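Local coordinates for protein acyl-CoA thioester hydrolase ybgC (Escherichia coli K-12, PDB 3GRH) that is a putative thioesterase of the bacterial outer membrane, built on the pectinesterase beta-helix but neither binding pectin nor showing pectinesterase activity, at residues Q46-A50 with Q51-A55; I110-P114 with G115-G119. All blocks are in the same frame, centred on the assembly; numbering follows the deposited sequence.

Overall arrangement
Contact 1 lies against the outside of the right-handed parallel beta-helix of the pectinesterase family, contact 2 is a corner of it, and the two lie on opposite sides of the chain's centre. Contact 1 (46-50 with 51-55) is the capped start of the short helix 50-53, laid over strands 287-291 and 351-355 about 17 Å from that centre. Contact 2 (110-114 with 115-119) comes early in the solenoid, where strand 108-112 gives way to strand 115-123. Their centres are 35 Å apart and their nearest atoms about 22 Å, so they do not touch. Each lies away from the predicted nucleophile D280 and from R340, a substrate-binding residue by similarity.

Contact 1 (Q46-A50 with Q51-A55); sequences QNFDA and QHYFA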
loop_
_atom_site.group_PDB
_atom_site.type_symbol
_atom_site.label_atom_id
_atom_site.label_comp_id
_atom_site.label_asym_id
_atom_site.label_seq_id
_atom_site.Cartn_x
_atom_site.Cartn_y
_atom_site.Cartn_z
ATOM N N GLN A 46 17.440 -14.633 3.621
ATOM C CA GLN A 46 16.843 -15.652 2.754
ATOM C C GLN A 46 15.361 -15.924 3.070
ATOM O O GLN A 46 14.615 -16.417 2.215
ATOM C CB GLN A 46 17.600 -16.969 2.880
ATOM C CG GLN A 46 19.028 -16.920 2.543
ATOM C CD GLN A 46 19.671 -18.275 2.725
ATOM O OE1 GLN A 46 20.815 -18.385 3.161
ATOM N NE2 GLN A 46 18.911 -19.326 2.419
ATOM N N ASN A 47 14.946 -15.636 4.268
ATOM C CA ASN A 47 13.525 -15.812 4.653
ATOM C C ASN A 47 12.653 -14.666 4.191
ATOM O O ASN A 47 11.451 -14.715 4.467
ATOM C CB ASN A 47 13.371 -15.911 6.147
ATOM C CG ASN A 47 13.628 -17.309 6.676
ATOM O OD1 ASN A 47 13.726 -18.295 5.912
ATOM N ND2 ASN A 47 13.749 -17.409 7.992
ATOM N N PHE A 48 13.222 -13.632 3.581
ATOM C CA PHE A 48 12.510 -12.395 3.257
ATOM C C PHE A 48 12.524 -12.045 1.810
ATOM O O PHE A 48 13.048 -11.054 1.353
ATOM C CB PHE A 48 13.026 -11.211 4.132
ATOM C CG PHE A 48 12.813 -11.398 5.565
ATOM C CD1 PHE A 48 11.536 -11.463 6.103
ATOM C CD2 PHE A 48 13.882 -11.545 6.400
ATOM C CE1 PHE A 48 11.355 -11.685 7.443
ATOM C CE2 PHE A 48 13.716 -11.760 7.727
ATOM C CZ PHE A 48 12.442 -11.836 8.258
ATOM N N ASP A 49 11.970 -12.952 1.054
ATOM C CA ASP A 49 11.746 -12.756 -0.372
ATOM C C ASP A 49 10.349 -12.998 -0.770
ATOM O O ASP A 49 9.516 -13.432 0.013
ATOM C CB ASP A 49 12.745 -13.650 -1.091
ATOM C CG ASP A 49 12.485 -15.109 -0.887
ATOM O OD1 ASP A 49 11.632 -15.466 -0.057
ATOM O OD2 ASP A 49 13.128 -15.934 -1.636
ATOM N N ALA A 50 9.986 -12.687 -2.023
ATOM C CA ALA A 50 8.626 -12.666 -2.372
ATOM C C ALA A 50 7.970 -13.991 -2.155
ATOM O O ALA A 50 6.873 -14.035 -1.692
ATOM C CB ALA A 50 8.492 -12.182 -3.866
ATOM N N GLN A 51 8.666 -15.120 -2.395
ATOM C CA GLN A 51 8.070 -16.421 -2.210
ATOM C C GLN A 51 7.660 -16.739 -0.770
ATOM O O GLN A 51 6.758 -17.554 -0.506
ATOM C CB GLN A 51 8.944 -17.513 -2.799
ATOM C CG GLN A 51 10.231 -17.773 -2.124
ATOM C CD GLN A 51 11.130 -18.776 -2.865
ATOM O OE1 GLN A 51 12.286 -18.469 -3.185
ATOM N NE2 GLN A 51 10.604 -19.973 -3.124
ATOM N N HIS A 52 8.370 -16.177 0.207
ATOM C CA HIS A 52 7.963 -16.324 1.586
ATOM C C HIS A 52 6.856 -15.428 1.959
ATOM O O HIS A 52 5.881 -15.813 2.672
ATOM C CB HIS A 52 9.218 -16.114 2.502
ATOM C CG HIS A 52 10.128 -17.296 2.535
ATOM N ND1 HIS A 52 11.091 -17.504 1.572
ATOM C CD2 HIS A 52 10.263 -18.308 3.425
ATOM C CE1 HIS A 52 11.749 -18.617 1.835
ATOM N NE2 HIS A 52 11.277 -19.126 2.957
ATOM N N TYR A 53 6.891 -14.210 1.433
ATOM C CA TYR A 53 5.758 -13.269 1.713
ATOM C C TYR A 53 4.470 -13.717 1.112
ATOM O O TYR A 53 3.392 -13.419 1.619
ATOM C CB TYR A 53 6.058 -11.814 1.257
ATOM C CG TYR A 53 6.914 -11.004 2.178
ATOM C CD1 TYR A 53 8.259 -11.245 2.295
ATOM C CD2 TYR A 53 6.386 -9.989 2.941
ATOM C CE1 TYR A 53 9.045 -10.585 3.181
ATOM C CE2 TYR A 53 7.176 -9.296 3.788
ATOM C CZ TYR A 53 8.524 -9.592 3.930
ATOM O OH TYR A 53 9.302 -8.905 4.861
ATOM N N PHE A 54 4.584 -14.502 0.024
ATOM C CA PHE A 54 3.419 -14.931 -0.737
ATOM C C PHE A 54 3.037 -16.380 -0.482
ATOM O O PHE A 54 2.209 -16.936 -1.171
ATOM C CB PHE A 54 3.614 -14.682 -2.222
ATOM C CG PHE A 54 3.584 -13.240 -2.630
ATOM C CD1 PHE A 54 3.024 -12.279 -1.857
ATOM C CD2 PHE A 54 4.022 -12.909 -3.880
ATOM C CE1 PHE A 54 2.971 -10.924 -2.301
ATOM C CE2 PHE A 54 3.978 -11.630 -4.299
ATOM C CZ PHE A 54 3.426 -10.650 -3.479
ATOM N N ALA A 55 3.596 -16.979 0.557
ATOM C CA ALA A 55 3.339 -18.365 0.872
ATOM C C ALA A 55 1.870 -18.643 1.088
ATOM O O ALA A 55 1.132 -17.761 1.555
ATOM C CB ALA A 55 4.107 -18.713 2.094
#
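D49 and Y53 are joined by the backbone bond that starts helix 50-53, Y53 N to D49 O at 3.1 Å and nearly straight (168°), and F54 N makes the next i to i+4 bond, to A50 O at 2.9 Å, though more bent. D49 is the N-cap, a place that suits a short carboxylate: with CG lodged between backbone N and carbonyl carbon (chi1 67°), OD1 turns back to the first turn and accepts a weak bond from H52 N. The same oxygen takes a firmer bond from H52 ND1 at 2.7 Å, on its syn side and close to the imidazole plane, so two donors of one residue share it. Over a face of that ring sits N47 CA, a CH-pi contact 4.2 Å from the centroid. Without the imidazole, as with an alanine in place of H52, D49 OD1 would probably lose its stronger donor and N47 CA the ring face it packs on. F48 and Y53, buried toward the beta-helix, suit it as large rings: F48 CD1 lies 3.9 Å from Y53 CE1, both pack on V353 of strand 351-355, and the Y53 hydroxyl bonds to Q351 there. Y53 and F54 also reach V289 of strand 287-291.

Contact 2 (I110-P114 with G115-G119); sequences IAVMP and GEYQG
Y117 reaches back across the corner to M113, and its hydroxyl donates the one hydrogen bond between 110-114 and 115-119, from Y117 OH to M113 O at 2.7 Å. The oxygen lies at the edge of the ring, near its plane, whereas the hydroxyl stands 40° out of the carbonyl plane of M113, with a C=O...O angle of 128°. A tyrosine suits this place because its ring spans the turn and puts a donor at the far end. Its CB already points toward 110-114, and CG, anti to the carbonyl carbon, carries the ring on to M113 O.

Apolar contact comes from V112, whose CG1 approaches Y117 CE2 to 3.4 Å and also lies 3.7 Å from Y117 CZ. The two side chains run past each other in opposite directions, and the branched valine gives a compact methyl to meet the ring obliquely. Y117 also packs on V79 of strand 77-79 and I92 of helix 92-100.

The backbone itself turns at P114 and G115. Proline suits the bend with its restricted phi, and G115 takes phi 161°, where a side chain would run into P114 O.

The chemistry is thus that of an amphipathic aromatic: ring carbons CE2 and CZ meet a valine methyl while the hydroxyl satisfies a main-chain carbonyl, tying strand 115-123 to V112, the last residue of strand 108-112, and to M113 just beyond it.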
loop_
_atom_site.group_PDB
_atom_site.type_symbol
_atom_site.label_atom_id
_atom_site.label_comp_id
_atom_site.label_asym_id
_atom_site.label_seq_id
_atom_site.Cartn_x
_atom_site.Cartn_y
_atom_site.Cartn_z
ATOM N N ILE A 110 -11.668 -3.690 -17.777
ATOM C CA ILE A 110 -12.261 -2.383 -17.923
ATOM C C ILE A 110 -11.163 -1.448 -18.341
ATOM O O ILE A 110 -10.216 -1.210 -17.609
ATOM C CB ILE A 110 -12.895 -1.883 -16.617
ATOM C CG1 ILE A 110 -13.975 -2.823 -16.181
ATOM C CG2 ILE A 110 -13.473 -0.442 -16.841
ATOM C CD1 ILE A 110 -14.470 -2.623 -14.708
ATOM N N ALA A 111 -11.252 -0.952 -19.560
ATOM C CA ALA A 111 -10.281 0.046 -20.083
ATOM C C ALA A 111 -10.760 1.415 -19.725
ATOM O O ALA A 111 -11.962 1.660 -19.814
ATOM C CB ALA A 111 -10.123 -0.092 -21.615
ATOM N N VAL A 112 -9.853 2.300 -19.338
ATOM C CA VAL A 112 -10.209 3.676 -19.002
ATOM C C VAL A 112 -9.403 4.626 -19.925
ATOM O O VAL A 112 -8.187 4.587 -19.985
ATOM C CB VAL A 112 -9.930 4.010 -17.526
ATOM C CG1 VAL A 112 -10.483 5.419 -17.296
ATOM C CG2 VAL A 112 -10.590 3.031 -16.554
ATOM N N MET A 113 -10.132 5.441 -20.696
ATOM C CA MET A 113 -9.554 6.370 -21.633
ATOM C C MET A 113 -8.951 7.544 -20.889
ATOM O O MET A 113 -9.367 7.891 -19.800
ATOM C CB MET A 113 -10.614 6.893 -22.601
ATOM C CG MET A 113 -11.075 5.833 -23.530
ATOM S SD MET A 113 -12.163 6.429 -24.773
ATOM C CE MET A 113 -11.126 7.578 -25.701
ATOM N N PRO A 114 -7.945 8.175 -21.485
ATOM C CA PRO A 114 -7.362 9.357 -20.870
ATOM C C PRO A 114 -8.425 10.382 -20.444
ATOM O O PRO A 114 -9.381 10.645 -21.181
ATOM C CB PRO A 114 -6.460 9.894 -21.984
ATOM C CG PRO A 114 -6.052 8.669 -22.706
ATOM C CD PRO A 114 -7.248 7.779 -22.725
ATOM N N GLY A 115 -8.269 10.895 -19.246
ATOM C CA GLY A 115 -9.174 11.880 -18.669
ATOM C C GLY A 115 -9.042 11.945 -17.179
ATOM O O GLY A 115 -8.210 11.265 -16.604
ATOM N N GLU A 116 -9.884 12.807 -16.594
ATOM C CA GLU A 116 -9.955 13.006 -15.179
ATOM C C GLU A 116 -11.313 12.487 -14.789
ATOM O O GLU A 116 -12.353 12.847 -15.371
ATOM C CB GLU A 116 -9.839 14.513 -14.855
ATOM C CG GLU A 116 -8.459 15.113 -14.988
ATOM C CD GLU A 116 -7.968 15.226 -16.428
ATOM O OE1 GLU A 116 -8.790 15.601 -17.326
ATOM O OE2 GLU A 116 -6.749 14.948 -16.647
ATOM N N TYR A 117 -11.323 11.650 -13.773
ATOM C CA TYR A 117 -12.524 10.945 -13.311
ATOM C C TYR A 117 -12.679 11.254 -11.821
ATOM O O TYR A 117 -12.000 10.706 -11.011
ATOM C CB TYR A 117 -12.381 9.444 -13.588
ATOM C CG TYR A 117 -12.249 9.158 -15.073
ATOM C CD1 TYR A 117 -13.361 9.052 -15.877
ATOM C CD2 TYR A 117 -11.036 8.992 -15.640
ATOM C CE1 TYR A 117 -13.233 8.834 -17.249
ATOM C CE2 TYR A 117 -10.917 8.817 -16.999
ATOM C CZ TYR A 117 -12.026 8.744 -17.777
ATOM O OH TYR A 117 -11.852 8.528 -19.128
ATOM N N GLN A 118 -13.581 12.172 -11.510
ATOM C CA GLN A 118 -13.765 12.568 -10.100
ATOM C C GLN A 118 -14.795 11.615 -9.457
ATOM O O GLN A 118 -15.882 11.397 -9.963
ATOM C CB GLN A 118 -14.237 14.034 -9.975
ATOM C CG GLN A 118 -14.403 14.501 -8.487
ATOM C CD GLN A 118 -15.154 15.822 -8.246
ATOM O OE1 GLN A 118 -16.246 16.081 -8.807
ATOM N NE2 GLN A 118 -14.603 16.643 -7.371
ATOM N N GLY A 119 -14.449 11.044 -8.315
ATOM C CA GLY A 119 -15.370 10.267 -7.529
ATOM C C GLY A 119 -14.721 8.992 -7.046
ATOM O O GLY A 119 -13.711 8.524 -7.585
#